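Local coordinates for protein beta-galactosidase (Marinomonas sp. ef1, PDB 6Y2K) that hydrolyses terminal beta-galactosidic bonds as a cold-active, hexameric GH42 beta-galactosidase from an Antarctic bacterium, at residues Gln30-Gly35 / Gln64-Ile69; Gly4-Pro9 / Leu348-Arg353. One frame throughout, in Å; residues are numbered along the deposited sequence.

Contact 1 (Gln30-Gly35 / Gln64-Ile69); sequences QYVRVG and QGLKVI
Parallel pairing of two neighbouring barrel strands joins Gln-30-Gly-35 to Gln-64-Ile-69, with Tyr-31 set beside Lys-67, Val-32 beside Val-68 and Arg-33 beside Ile-69. Four backbone hydrogen bonds alternate along the seam: Lys-67 N gives to Gln-30 O, Lys-67 O takes from Val-32 N, Val-32 O accepts Ile-69 N at 2.9 Å, and Ile-69 O receives Val-34 N. The two strands are the second and third of the eight-stranded TIM barrel, and helix 52-63 makes the right-handed beta-alpha-beta crossover between them, ended by a Schellman motif with Gly-65 as C-prime residue. On the barrel's inner side Lys-67 lies over one face of the Tyr-31 ring, its CB 4.0 Å from the ring centroid in a CH-pi contact, while its CD reaches Tyr-31 OH at 3.5 Å. Ile-69 CG1 comes to the same ring at its edge, 4.2 Å from CD2. Further toward the C-terminal strand ends, Arg-33 CG rests 4.0 Å from Ile-69 CG2, and the arginine chain, bent at chi3 (64°), leads the guanidinium away to salt bridges with Glu-36 and Glu-314. Outward, toward helices 17-27 and 52-63, Val-34 CG2 meets Val-68 CG1 at 4.0 Å and Val-32 CG2 touches Leu-66 CD1. One water donates to both Gln-30 O and Gly-65 O.

Contact 2 (Gly4-Pro9 / Leu348-Arg353); sequences GVCYYP and LVSYFR
Backbone hydrogen bonds join Gly-4-Cys-6 to Val-349-Tyr-351 in parallel: Gly-4 N to Val-349 O, Tyr-351 N to Gly-4 O at 3.0 Å, and Cys-6 N to Tyr-351 O at 2.8 Å. Gly-4 and Ser-350 come within 3.8 Å, CA to CA, leaving no room for a side chain on Gly-4, where a CB would clash with Ser-350 CB. Around the Phe-352 ring edge, Cys-6 CB lies 3.4 Å from CD2, and the cysteine sulfur, turned opposite its own carbonyl carbon (chi1 -59°), makes a sulfur-aromatic contact, 5.2 Å from the centroid. Tyr-8 OH, hydrogen-bonded to Glu-36, meets the same edge in the ring plane, 3.2 Å from Phe-352 CE2. Arg-353, after a cis peptide, crosses Tyr-8 at about a right angle: Tyr-8 CD1 sits over the guanidinium face, 3.6 Å from CZ, the two planes 41° apart, while Arg-353 NH2 hydrogen-bonds to His-11 ND1. With an alanine at Tyr-8, the guanidinium face would probably lose its ring cover and Glu-36 its hydroxyl partner. The pair closes the barrel, strand 2-6 being flanked further by strand 29-34 and strand 348-352 by strand 310-315, while helix 333-343 packs against Val-349 and Tyr-351.

Overall arrangement
Contacts 1 and 2 are two seams of one TIM barrel, separated by the pairing of strand 2-6 with strand 29-34, and their centres lie about 8 Å apart. In that intervening seam the backbone of Arg-33 joins the two contacts, its N 2.9 Å from Val-5 O and its O 2.9 Å from Tyr-7 N, both probable hydrogen bonds. Inside the barrel Arg-33 NH2 approaches Cys-6 SG to 3.4 Å, and Glu-36 joins Arg-33 to Tyr-8. A glycerol, probably from the crystallisation liquor, lies about 4 Å from the Phe-352 side chain and may mark a pocket, consistent with active sites at the C-terminal strand ends of TIM barrels.

Contact 1 (Gln30-Gly35 / Gln64-Ile69)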
ATOM      1  N   GLN A  30     -34.752 -38.529  14.537  1.00 20.51           N
ATOM      2  CA  GLN A  30     -35.709 -39.543  14.072  1.00 21.03           C
ATOM      3  C   GLN A  30     -35.105 -40.624  13.160  1.00 21.29           C
ATOM      4  O   GLN A  30     -35.704 -41.709  13.029  1.00 19.74           O
ATOM      5  CB  GLN A  30     -36.874 -38.864  13.348  1.00 22.01           C
ATOM      6  CG  GLN A  30     -37.734 -37.989  14.246  1.00 22.22           C
ATOM      7  CD  GLN A  30     -38.909 -37.381  13.505  1.00 23.80           C
ATOM      8  OE1 GLN A  30     -38.930 -36.185  13.206  1.00 23.33           O
ATOM      9  NE2 GLN A  30     -39.895 -38.213  13.192  1.00 25.28           N
ATOM     10  N   TYR A  31     -33.964 -40.325  12.514  1.00 20.24           N
ATOM     11  CA  TYR A  31     -33.278 -41.245  11.602  1.00 20.26           C
ATOM     12  C   TYR A  31     -31.828 -41.442  12.031  1.00 19.07           C
ATOM     13  O   TYR A  31     -31.180 -40.513  12.503  1.00 17.72           O
ATOM     14  CB  TYR A  31     -33.283 -40.712  10.169  1.00 21.44           C
ATOM     15  CG  TYR A  31     -34.593 -40.871   9.453  1.00 23.38           C
ATOM     16  CD1 TYR A  31     -35.683 -40.074   9.789  1.00 25.08           C
ATOM     17  CD2 TYR A  31     -34.748 -41.801   8.428  1.00 25.04           C
ATOM     18  CE1 TYR A  31     -36.897 -40.206   9.138  1.00 26.71           C
ATOM     19  CE2 TYR A  31     -35.957 -41.941   7.762  1.00 26.73           C
ATOM     20  CZ  TYR A  31     -37.030 -41.142   8.125  1.00 28.27           C
ATOM     21  OH  TYR A  31     -38.242 -41.257   7.481  1.00 30.57           O
ATOM     22  N   VAL A  32     -31.322 -42.661  11.851  1.00 18.45           N
ATOM     23  CA  VAL A  32     -29.953 -43.004  12.231  1.00 18.28           C
ATOM     24  C   VAL A  32     -29.309 -43.841  11.132  1.00 17.73           C
ATOM     25  O   VAL A  32     -29.875 -44.864  10.729  1.00 17.33           O
ATOM     26  CB  VAL A  32     -29.918 -43.796  13.554  1.00 18.27           C
ATOM     27  CG1 VAL A  32     -28.476 -44.092  13.976  1.00 18.68           C
ATOM     28  CG2 VAL A  32     -30.652 -43.036  14.650  1.00 18.60           C
ATOM     29  N   ARG A  33     -28.131 -43.423  10.655  1.00 16.99           N
ATOM     30  CA  ARG A  33     -27.391 -44.205   9.663  1.00 16.59           C
ATOM     31  C   ARG A  33     -26.344 -45.085  10.354  1.00 16.41           C
ATOM     32  O   ARG A  33     -25.638 -44.632  11.254  1.00 16.04           O
ATOM     33  CB  ARG A  33     -26.728 -43.308   8.617  1.00 16.42           C
ATOM     34  CG  ARG A  33     -26.174 -44.078   7.427  1.00 16.22           C
ATOM     35  CD  ARG A  33     -25.270 -43.231   6.551  1.00 16.07           C
ATOM     36  NE  ARG A  33     -24.070 -42.799   7.265  1.00 15.95           N
ATOM     37  CZ  ARG A  33     -23.144 -41.982   6.767  1.00 15.90           C
ATOM     38  NH1 ARG A  33     -23.247 -41.501   5.529  1.00 15.59           N
ATOM     39  NH2 ARG A  33     -22.099 -41.646   7.519  1.00 15.97           N
ATOM     40  N   VAL A  34     -26.273 -46.354   9.947  1.00 16.37           N
ATOM     41  CA  VAL A  34     -25.227 -47.275  10.413  1.00 16.60           C
ATOM     42  C   VAL A  34     -24.721 -48.189   9.290  1.00 16.74           C
ATOM     43  O   VAL A  34     -25.414 -48.397   8.290  1.00 16.74           O
ATOM     44  CB  VAL A  34     -25.707 -48.172  11.590  1.00 16.76           C
ATOM     45  CG1 VAL A  34     -26.232 -47.326  12.745  1.00 17.33           C
ATOM     46  CG2 VAL A  34     -26.752 -49.181  11.138  1.00 16.84           C
ATOM     47  N   GLY A  35     -23.507 -48.717   9.469  1.00 16.64           N
ATOM     48  CA  GLY A  35     -23.038 -49.903   8.733  1.00 16.44           C
ATOM     49  C   GLY A  35     -22.068 -49.761   7.565  1.00 16.34           C
ATOM     50  O   GLY A  35     -21.444 -50.756   7.174  1.00 17.15           O
ATOM     51  N   GLN A  64     -36.580 -47.565  20.354  1.00 26.75           N
ATOM     52  CA  GLN A  64     -36.717 -46.141  20.662  1.00 26.60           C
ATOM     53  C   GLN A  64     -37.444 -45.348  19.580  1.00 25.79           C
ATOM     54  O   GLN A  64     -37.518 -44.128  19.669  1.00 26.15           O
ATOM     55  CB  GLN A  64     -35.331 -45.539  20.932  1.00 26.79           C
ATOM     56  CG  GLN A  64     -34.641 -46.174  22.122  1.00 27.58           C
ATOM     57  CD  GLN A  64     -35.425 -46.003  23.410  1.00 28.17           C
ATOM     58  OE1 GLN A  64     -35.982 -44.935  23.670  1.00 30.67           O
ATOM     59  NE2 GLN A  64     -35.469 -47.047  24.223  1.00 27.67           N
ATOM     60  N   GLY A  65     -38.010 -46.035  18.588  1.00 25.38           N
ATOM     61  CA  GLY A  65     -38.735 -45.392  17.489  1.00 25.33           C
ATOM     62  C   GLY A  65     -37.871 -44.765  16.405  1.00 25.11           C
ATOM     63  O   GLY A  65     -38.377 -43.992  15.598  1.00 26.06           O
ATOM     64  N   LEU A  66     -36.583 -45.110  16.366  1.00 23.95           N
ATOM     65  CA  LEU A  66     -35.656 -44.562  15.369  1.00 23.35           C
ATOM     66  C   LEU A  66     -35.697 -45.381  14.090  1.00 22.86           C
ATOM     67  O   LEU A  66     -35.636 -46.611  14.135  1.00 23.51           O
ATOM     68  CB  LEU A  66     -34.233 -44.524  15.925  1.00 22.64           C
ATOM     69  CG  LEU A  66     -34.096 -43.663  17.184  1.00 22.70           C
ATOM     70  CD1 LEU A  66     -32.833 -43.998  17.958  1.00 22.38           C
ATOM     71  CD2 LEU A  66     -34.154 -42.181  16.821  1.00 23.19           C
ATOM     72  N   LYS A  67     -35.810 -44.687  12.961  1.00 22.01           N
ATOM     73  CA  LYS A  67     -35.800 -45.291  11.639  1.00 22.21           C
ATOM     74  C   LYS A  67     -34.368 -45.362  11.137  1.00 21.05           C
ATOM     75  O   LYS A  67     -33.640 -44.380  11.230  1.00 21.31           O
ATOM     76  CB  LYS A  67     -36.630 -44.453  10.670  1.00 24.54           C
ATOM     77  CG  LYS A  67     -38.123 -44.464  10.955  1.00 26.49           C
ATOM     78  CD  LYS A  67     -38.888 -43.802   9.817  1.00 28.79           C
ATOM     79  CE  LYS A  67     -40.375 -44.115   9.883  1.00 30.86           C
ATOM     80  NZ  LYS A  67     -40.958 -43.714  11.194  1.00 32.86           N
ATOM     81  N   VAL A  68     -33.966 -46.506  10.588  1.00 19.18           N
ATOM     82  CA  VAL A  68     -32.561 -46.739  10.258  1.00 18.46           C
ATOM     83  C   VAL A  68     -32.292 -46.640   8.758  1.00 17.80           C
ATOM     84  O   VAL A  68     -33.061 -47.155   7.943  1.00 17.96           O
ATOM     85  CB  VAL A  68     -32.060 -48.086  10.814  1.00 18.48           C
ATOM     86  CG1 VAL A  68     -30.626 -48.373  10.349  1.00 18.85           C
ATOM     87  CG2 VAL A  68     -32.127 -48.066  12.339  1.00 18.59           C
ATOM     88  N   ILE A  69     -31.193 -45.959   8.419  1.00 17.26           N
ATOM     89  CA  ILE A  69     -30.635 -45.942   7.073  1.00 16.89           C
ATOM     90  C   ILE A  69     -29.438 -46.883   7.120  1.00 16.93           C
ATOM     91  O   ILE A  69     -28.453 -46.585   7.792  1.00 16.29           O
ATOM     92  CB  ILE A  69     -30.152 -44.528   6.655  1.00 17.14           C
ATOM     93  CG1 ILE A  69     -31.290 -43.495   6.734  1.00 17.34           C
ATOM     94  CG2 ILE A  69     -29.550 -44.556   5.250  1.00 17.50           C
ATOM     95  CD1 ILE A  69     -30.811 -42.063   6.911  1.00 17.15           C
TER
HETATM   96  O   HOH W   1     -38.260 -42.040  13.862  1.00 24.57           O
HETATM   97  O   HOH W   2     -39.927 -40.748  12.179  1.00 47.06           O

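Contact 2 (Gly4-Pro9 / Leu348-Arg353)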
ATOM      1  N   GLY A   4     -31.602 -36.270  11.817  1.00 18.01           N
ATOM      2  CA  GLY A   4     -30.933 -37.561  11.793  1.00 17.44           C
ATOM      3  C   GLY A   4     -29.530 -37.494  12.365  1.00 17.28           C
ATOM      4  O   GLY A   4     -29.019 -36.412  12.662  1.00 16.91           O
ATOM      5  N   VAL A   5     -28.897 -38.653  12.507  1.00 17.08           N
ATOM      6  CA  VAL A   5     -27.485 -38.702  12.871  1.00 16.68           C
ATOM      7  C   VAL A   5     -26.779 -39.912  12.257  1.00 16.47           C
ATOM      8  O   VAL A   5     -27.388 -40.963  12.068  1.00 16.24           O
ATOM      9  CB  VAL A   5     -27.308 -38.650  14.408  1.00 17.02           C
ATOM     10  CG1 VAL A   5     -27.721 -39.956  15.070  1.00 17.35           C
ATOM     11  CG2 VAL A   5     -25.879 -38.274  14.779  1.00 17.16           C
ATOM     12  N   CYS A   6     -25.494 -39.738  11.934  1.00 16.22           N
ATOM     13  CA  CYS A   6     -24.625 -40.826  11.499  1.00 16.13           C
ATOM     14  C   CYS A   6     -23.971 -41.427  12.740  1.00 15.85           C
ATOM     15  O   CYS A   6     -23.402 -40.701  13.556  1.00 16.38           O
ATOM     16  CB  CYS A   6     -23.562 -40.302  10.529  1.00 16.08           C
ATOM     17  SG  CYS A   6     -24.268 -39.525   9.066  1.00 16.22           S
ATOM     18  N   TYR A   7     -24.053 -42.754  12.870  1.00 16.44           N
ATOM     19  CA  TYR A   7     -23.739 -43.476  14.111  1.00 16.27           C
ATOM     20  C   TYR A   7     -22.885 -44.719  13.840  1.00 16.23           C
ATOM     21  O   TYR A   7     -23.043 -45.376  12.807  1.00 16.34           O
ATOM     22  CB  TYR A   7     -25.064 -43.878  14.770  1.00 16.37           C
ATOM     23  CG  TYR A   7     -24.984 -44.614  16.094  1.00 16.39           C
ATOM     24  CD1 TYR A   7     -24.141 -44.189  17.115  1.00 16.69           C
ATOM     25  CD2 TYR A   7     -25.806 -45.716  16.341  1.00 16.71           C
ATOM     26  CE1 TYR A   7     -24.102 -44.862  18.338  1.00 17.05           C
ATOM     27  CE2 TYR A   7     -25.775 -46.389  17.554  1.00 16.88           C
ATOM     28  CZ  TYR A   7     -24.929 -45.965  18.550  1.00 16.91           C
ATOM     29  OH  TYR A   7     -24.908 -46.642  19.749  1.00 18.11           O
ATOM     30  N   TYR A   8     -21.973 -45.022  14.772  1.00 15.95           N
ATOM     31  CA  TYR A   8     -21.046 -46.164  14.665  1.00 15.88           C
ATOM     32  C   TYR A   8     -21.106 -47.022  15.932  1.00 15.81           C
ATOM     33  O   TYR A   8     -20.220 -46.957  16.773  1.00 15.44           O
ATOM     34  CB  TYR A   8     -19.633 -45.658  14.332  1.00 15.84           C
ATOM     35  CG  TYR A   8     -19.698 -44.915  13.012  1.00 15.77           C
ATOM     36  CD1 TYR A   8     -20.018 -43.553  12.978  1.00 15.84           C
ATOM     37  CD2 TYR A   8     -19.577 -45.593  11.810  1.00 15.32           C
ATOM     38  CE1 TYR A   8     -20.152 -42.878  11.781  1.00 15.94           C
ATOM     39  CE2 TYR A   8     -19.704 -44.925  10.602  1.00 16.04           C
ATOM     40  CZ  TYR A   8     -19.992 -43.565  10.601  1.00 15.84           C
ATOM     41  OH  TYR A   8     -20.134 -42.900   9.428  1.00 15.91           O
ATOM     42  N   PRO A   9     -22.170 -47.836  16.077  1.00 16.67           N
ATOM     43  CA  PRO A   9     -22.267 -48.707  17.260  1.00 16.93           C
ATOM     44  C   PRO A   9     -21.054 -49.638  17.412  1.00 17.13           C
ATOM     45  O   PRO A   9     -20.622 -49.902  18.538  1.00 17.32           O
ATOM     46  CB  PRO A   9     -23.551 -49.499  17.018  1.00 17.02           C
ATOM     47  CG  PRO A   9     -23.780 -49.431  15.558  1.00 17.08           C
ATOM     48  CD  PRO A   9     -23.241 -48.108  15.109  1.00 16.69           C
ATOM     49  N   LEU A 348     -34.805 -34.357   5.362  1.00 15.73           N
ATOM     50  CA  LEU A 348     -34.025 -34.845   6.487  1.00 15.81           C
ATOM     51  C   LEU A 348     -32.677 -34.136   6.510  1.00 15.71           C
ATOM     52  O   LEU A 348     -32.067 -33.992   5.466  1.00 15.34           O
ATOM     53  CB  LEU A 348     -33.799 -36.344   6.303  1.00 16.35           C
ATOM     54  CG  LEU A 348     -32.875 -37.065   7.279  1.00 16.67           C
ATOM     55  CD1 LEU A 348     -33.467 -37.001   8.679  1.00 17.18           C
ATOM     56  CD2 LEU A 348     -32.682 -38.500   6.817  1.00 17.17           C
ATOM     57  N   VAL A 349     -32.235 -33.702   7.690  1.00 15.16           N
ATOM     58  CA  VAL A 349     -30.862 -33.244   7.910  1.00 15.52           C
ATOM     59  C   VAL A 349     -30.218 -34.140   8.963  1.00 15.74           C
ATOM     60  O   VAL A 349     -30.651 -34.153  10.121  1.00 16.16           O
ATOM     61  CB  VAL A 349     -30.821 -31.771   8.368  1.00 15.69           C
ATOM     62  CG1 VAL A 349     -29.425 -31.361   8.835  1.00 15.90           C
ATOM     63  CG2 VAL A 349     -31.300 -30.874   7.236  1.00 15.69           C
ATOM     64  N   SER A 350     -29.192 -34.881   8.552  1.00 15.57           N
ATOM     65  CA  SER A 350     -28.507 -35.834   9.417  1.00 16.28           C
ATOM     66  C   SER A 350     -27.090 -35.341   9.729  1.00 16.12           C
ATOM     67  O   SER A 350     -26.340 -34.993   8.816  1.00 15.81           O
ATOM     68  CB  SER A 350     -28.509 -37.229   8.757  1.00 16.74           C
ATOM     69  OG  SER A 350     -27.572 -38.111   9.346  1.00 17.80           O
ATOM     70  N   TYR A 351     -26.739 -35.314  11.011  1.00 15.66           N
ATOM     71  CA  TYR A 351     -25.419 -34.864  11.434  1.00 15.88           C
ATOM     72  C   TYR A 351     -24.406 -36.004  11.392  1.00 16.03           C
ATOM     73  O   TYR A 351     -24.769 -37.161  11.185  1.00 16.21           O
ATOM     74  CB  TYR A 351     -25.482 -34.268  12.842  1.00 15.85           C
ATOM     75  CG  TYR A 351     -26.515 -33.176  13.000  1.00 16.15           C
ATOM     76  CD1 TYR A 351     -26.262 -31.885  12.554  1.00 16.18           C
ATOM     77  CD2 TYR A 351     -27.742 -33.434  13.595  1.00 16.20           C
ATOM     78  CE1 TYR A 351     -27.203 -30.883  12.696  1.00 16.30           C
ATOM     79  CE2 TYR A 351     -28.689 -32.438  13.741  1.00 16.26           C
ATOM     80  CZ  TYR A 351     -28.415 -31.165  13.290  1.00 16.13           C
ATOM     81  OH  TYR A 351     -29.355 -30.171  13.434  1.00 15.95           O
ATOM     82  N   PHE A 352     -23.136 -35.668  11.590  1.00 15.87           N
ATOM     83  CA  PHE A 352     -22.069 -36.662  11.574  1.00 15.62           C
ATOM     84  C   PHE A 352     -20.824 -36.144  12.287  1.00 15.80           C
ATOM     85  O   PHE A 352     -20.256 -35.123  11.901  1.00 16.06           O
ATOM     86  CB  PHE A 352     -21.726 -37.058  10.137  1.00 15.39           C
ATOM     87  CG  PHE A 352     -20.436 -37.815  10.009  1.00 14.93           C
ATOM     88  CD1 PHE A 352     -19.219 -37.169  10.158  1.00 15.20           C
ATOM     89  CD2 PHE A 352     -20.438 -39.174   9.740  1.00 15.07           C
ATOM     90  CE1 PHE A 352     -18.031 -37.862  10.040  1.00 14.78           C
ATOM     91  CE2 PHE A 352     -19.252 -39.874   9.621  1.00 14.98           C
ATOM     92  CZ  PHE A 352     -18.047 -39.217   9.772  1.00 14.92           C
ATOM     93  N   ARG A 353     -20.406 -36.856  13.328  1.00 16.06           N
ATOM     94  CA  ARG A 353     -21.101 -38.063  13.760  1.00 16.14           C
ATOM     95  C   ARG A 353     -21.800 -37.849  15.098  1.00 15.98           C
ATOM     96  O   ARG A 353     -21.822 -36.738  15.628  1.00 16.01           O
ATOM     97  CB  ARG A 353     -20.124 -39.236  13.860  1.00 15.99           C
ATOM     98  CG  ARG A 353     -18.688 -38.826  14.139  1.00 16.74           C
ATOM     99  CD  ARG A 353     -17.729 -39.985  13.920  1.00 16.77           C
ATOM    100  NE  ARG A 353     -17.950 -41.065  14.877  1.00 16.77           N
ATOM    101  CZ  ARG A 353     -17.285 -42.217  14.869  1.00 17.07           C
ATOM    102  NH1 ARG A 353     -16.353 -42.441  13.953  1.00 16.98           N
ATOM    103  NH2 ARG A 353     -17.552 -43.144  15.779  1.00 17.40           N
TER